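Local coordinates for Low molecular weight phosphotyrosine phosphatase family protein (Streptococcus pyogenes, PDB 5GOT) that probably removes phosphate from phosphotyrosine in proteins, as a low molecular weight protein tyrosine phosphatase, at residues 53-57 and 58-62. Numbering follows the deposited sequence.
Sequences SILKT and YQINY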
loop_
_atom_site.group_PDB
_atom_site.type_symbol
_atom_site.label_atom_id
_atom_site.label_comp_id
_atom_site.label_asym_id
_atom_site.label_seq_id
_atom_site.Cartn_x
_atom_site.Cartn_y
_atom_site.Cartn_z
ATOM N N SER A 53 12.535 1.061 -10.175
ATOM C CA SER A 53 12.742 0.533 -11.521
ATOM C C SER A 53 11.448 -0.012 -12.107
ATOM O O SER A 53 11.128 0.237 -13.278
ATOM C CB SER A 53 13.811 -0.555 -11.490
ATOM O OG SER A 53 13.944 -1.146 -12.769
ATOM N N ILE A 54 10.693 -0.767 -11.312
ATOM C CA ILE A 54 9.425 -1.302 -11.791
ATOM C C ILE A 54 8.488 -0.175 -12.203
ATOM O O ILE A 54 7.876 -0.220 -13.279
ATOM C CB ILE A 54 8.795 -2.209 -10.719
ATOM C CG1 ILE A 54 9.134 -3.656 -11.041
ATOM C CG2 ILE A 54 7.302 -1.993 -10.622
ATOM C CD1 ILE A 54 8.586 -4.123 -12.379
ATOM N N LEU A 55 8.367 0.862 -11.362
ATOM C CA LEU A 55 7.410 1.926 -11.649
ATOM C C LEU A 55 7.810 2.700 -12.902
ATOM O O LEU A 55 6.950 3.077 -13.710
ATOM C CB LEU A 55 7.275 2.866 -10.443
ATOM C CG LEU A 55 6.729 2.316 -9.106
ATOM C CD1 LEU A 55 6.905 3.333 -7.994
ATOM C CD2 LEU A 55 5.263 1.890 -9.194
ATOM N N LYS A 56 9.111 2.943 -13.085
ATOM C CA LYS A 56 9.569 3.605 -14.303
ATOM C C LYS A 56 9.253 2.756 -15.527
ATOM O O LYS A 56 8.744 3.264 -16.533
ATOM C CB LYS A 56 11.069 3.891 -14.220
ATOM C CG LYS A 56 11.486 4.945 -13.193
ATOM C CD LYS A 56 12.937 5.375 -13.468
ATOM C CE LYS A 56 13.555 6.179 -12.339
ATOM N NZ LYS A 56 14.801 5.541 -11.815
ATOM N N THR A 57 9.530 1.449 -15.445
ATOM C CA THR A 57 9.310 0.548 -16.575
ATOM C C THR A 57 7.863 0.584 -17.045
ATOM O O THR A 57 7.587 0.549 -18.253
ATOM C CB THR A 57 9.704 -0.876 -16.187
ATOM O OG1 THR A 57 11.112 -0.935 -15.964
ATOM C CG2 THR A 57 9.325 -1.870 -17.276
ATOM N N TYR A 58 6.921 0.649 -16.110
ATOM C CA TYR A 58 5.515 0.688 -16.461
ATOM C C TYR A 58 4.964 2.109 -16.494
ATOM O O TYR A 58 3.748 2.289 -16.594
ATOM C CB TYR A 58 4.721 -0.207 -15.504
ATOM C CG TYR A 58 5.037 -1.670 -15.734
ATOM C CD1 TYR A 58 4.432 -2.372 -16.768
ATOM C CD2 TYR A 58 5.963 -2.338 -14.947
ATOM C CE1 TYR A 58 4.725 -3.707 -17.000
ATOM C CE2 TYR A 58 6.262 -3.677 -15.165
ATOM C CZ TYR A 58 5.644 -4.354 -16.201
ATOM O OH TYR A 58 5.924 -5.682 -16.442
ATOM N N GLN A 59 5.835 3.118 -16.439
ATOM C CA GLN A 59 5.431 4.516 -16.578
ATOM C C GLN A 59 4.362 4.878 -15.548
ATOM O O GLN A 59 3.314 5.446 -15.867
ATOM C CB GLN A 59 4.940 4.806 -17.999
ATOM C CG GLN A 59 5.901 4.379 -19.097
ATOM C CD GLN A 59 5.401 4.760 -20.478
ATOM O OE1 GLN A 59 4.995 3.901 -21.264
ATOM N NE2 GLN A 59 5.429 6.056 -20.780
ATOM N N ILE A 60 4.623 4.521 -14.299
ATOM C CA ILE A 60 3.729 4.841 -13.196
ATOM C C ILE A 60 4.363 5.986 -12.423
ATOM O O ILE A 60 5.436 5.830 -11.827
ATOM C CB ILE A 60 3.469 3.617 -12.310
ATOM C CG1 ILE A 60 2.786 2.542 -13.151
ATOM C CG2 ILE A 60 2.627 4.004 -11.097
ATOM C CD1 ILE A 60 2.090 1.510 -12.370
ATOM N N ASN A 61 3.716 7.147 -12.460
ATOM C CA ASN A 61 4.244 8.309 -11.763
ATOM C C ASN A 61 4.394 8.003 -10.281
ATOM O O ASN A 61 3.599 7.253 -9.704
ATOM C CB ASN A 61 3.327 9.518 -11.956
ATOM C CG ASN A 61 3.269 9.987 -13.400
ATOM O OD1 ASN A 61 4.145 9.668 -14.206
ATOM N ND2 ASN A 61 2.233 10.752 -13.734
ATOM N N TYR A 62 5.438 8.561 -9.672
ATOM C CA TYR A 62 5.574 8.493 -8.227
ATOM C C TYR A 62 6.332 9.711 -7.734
ATOM O O TYR A 62 7.005 10.407 -8.501
ATOM C CB TYR A 62 6.261 7.205 -7.765
ATOM C CG TYR A 62 7.708 7.028 -8.173
ATOM C CD1 TYR A 62 8.037 6.397 -9.367
ATOM C CD2 TYR A 62 8.749 7.464 -7.350
ATOM C CE1 TYR A 62 9.364 6.209 -9.743
ATOM C CE2 TYR A 62 10.084 7.276 -7.719
ATOM C CZ TYR A 62 10.378 6.650 -8.916
ATOM O OH TYR A 62 11.688 6.453 -9.298
#
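L55 sets one of its methyls, CD1, obliquely against the Y62 ring, 3.5 Å from ring atom CD1 of Y62, while its other methyl, CD2, rests on CG2 of I60 at 3.9 Å. I60 belongs to the Schellman motif that ends helix 49-57, and Y62 lies two residues further on. Q59, with positive phi (56°), turns the chain back, and I60 N then gives L55 O an almost straight hydrogen bond of 2.8 Å (N-H...O 178°). Q59 N bonds K56 O from above the carbonyl plane. In Y62, chi1 of 66° sets CG between the backbone N and the carbonyl carbon, and the ring swings back toward the helix; its OH hydrogen-bonds OE1 of Q52, one turn before K56 on the helix, and K56 crosses the ring's end, its CE 3.6 Å from Y62 OH. On another side of the helix end, Y58 carries its ring beside I54, whose CD1 meets the ring edge at CE2 (3.7 Å), and T57 CG2 lies over one face near the rim. The Y58 ring also stacks with Y126 of helix 122-140 and its OH bonds E123, while L55 and I60 pack on V21 of helix 14-23. T57 N and OG1 grip S53 O from opposite faces of its carbonyl plane, the hydroxyl at 2.9 Å.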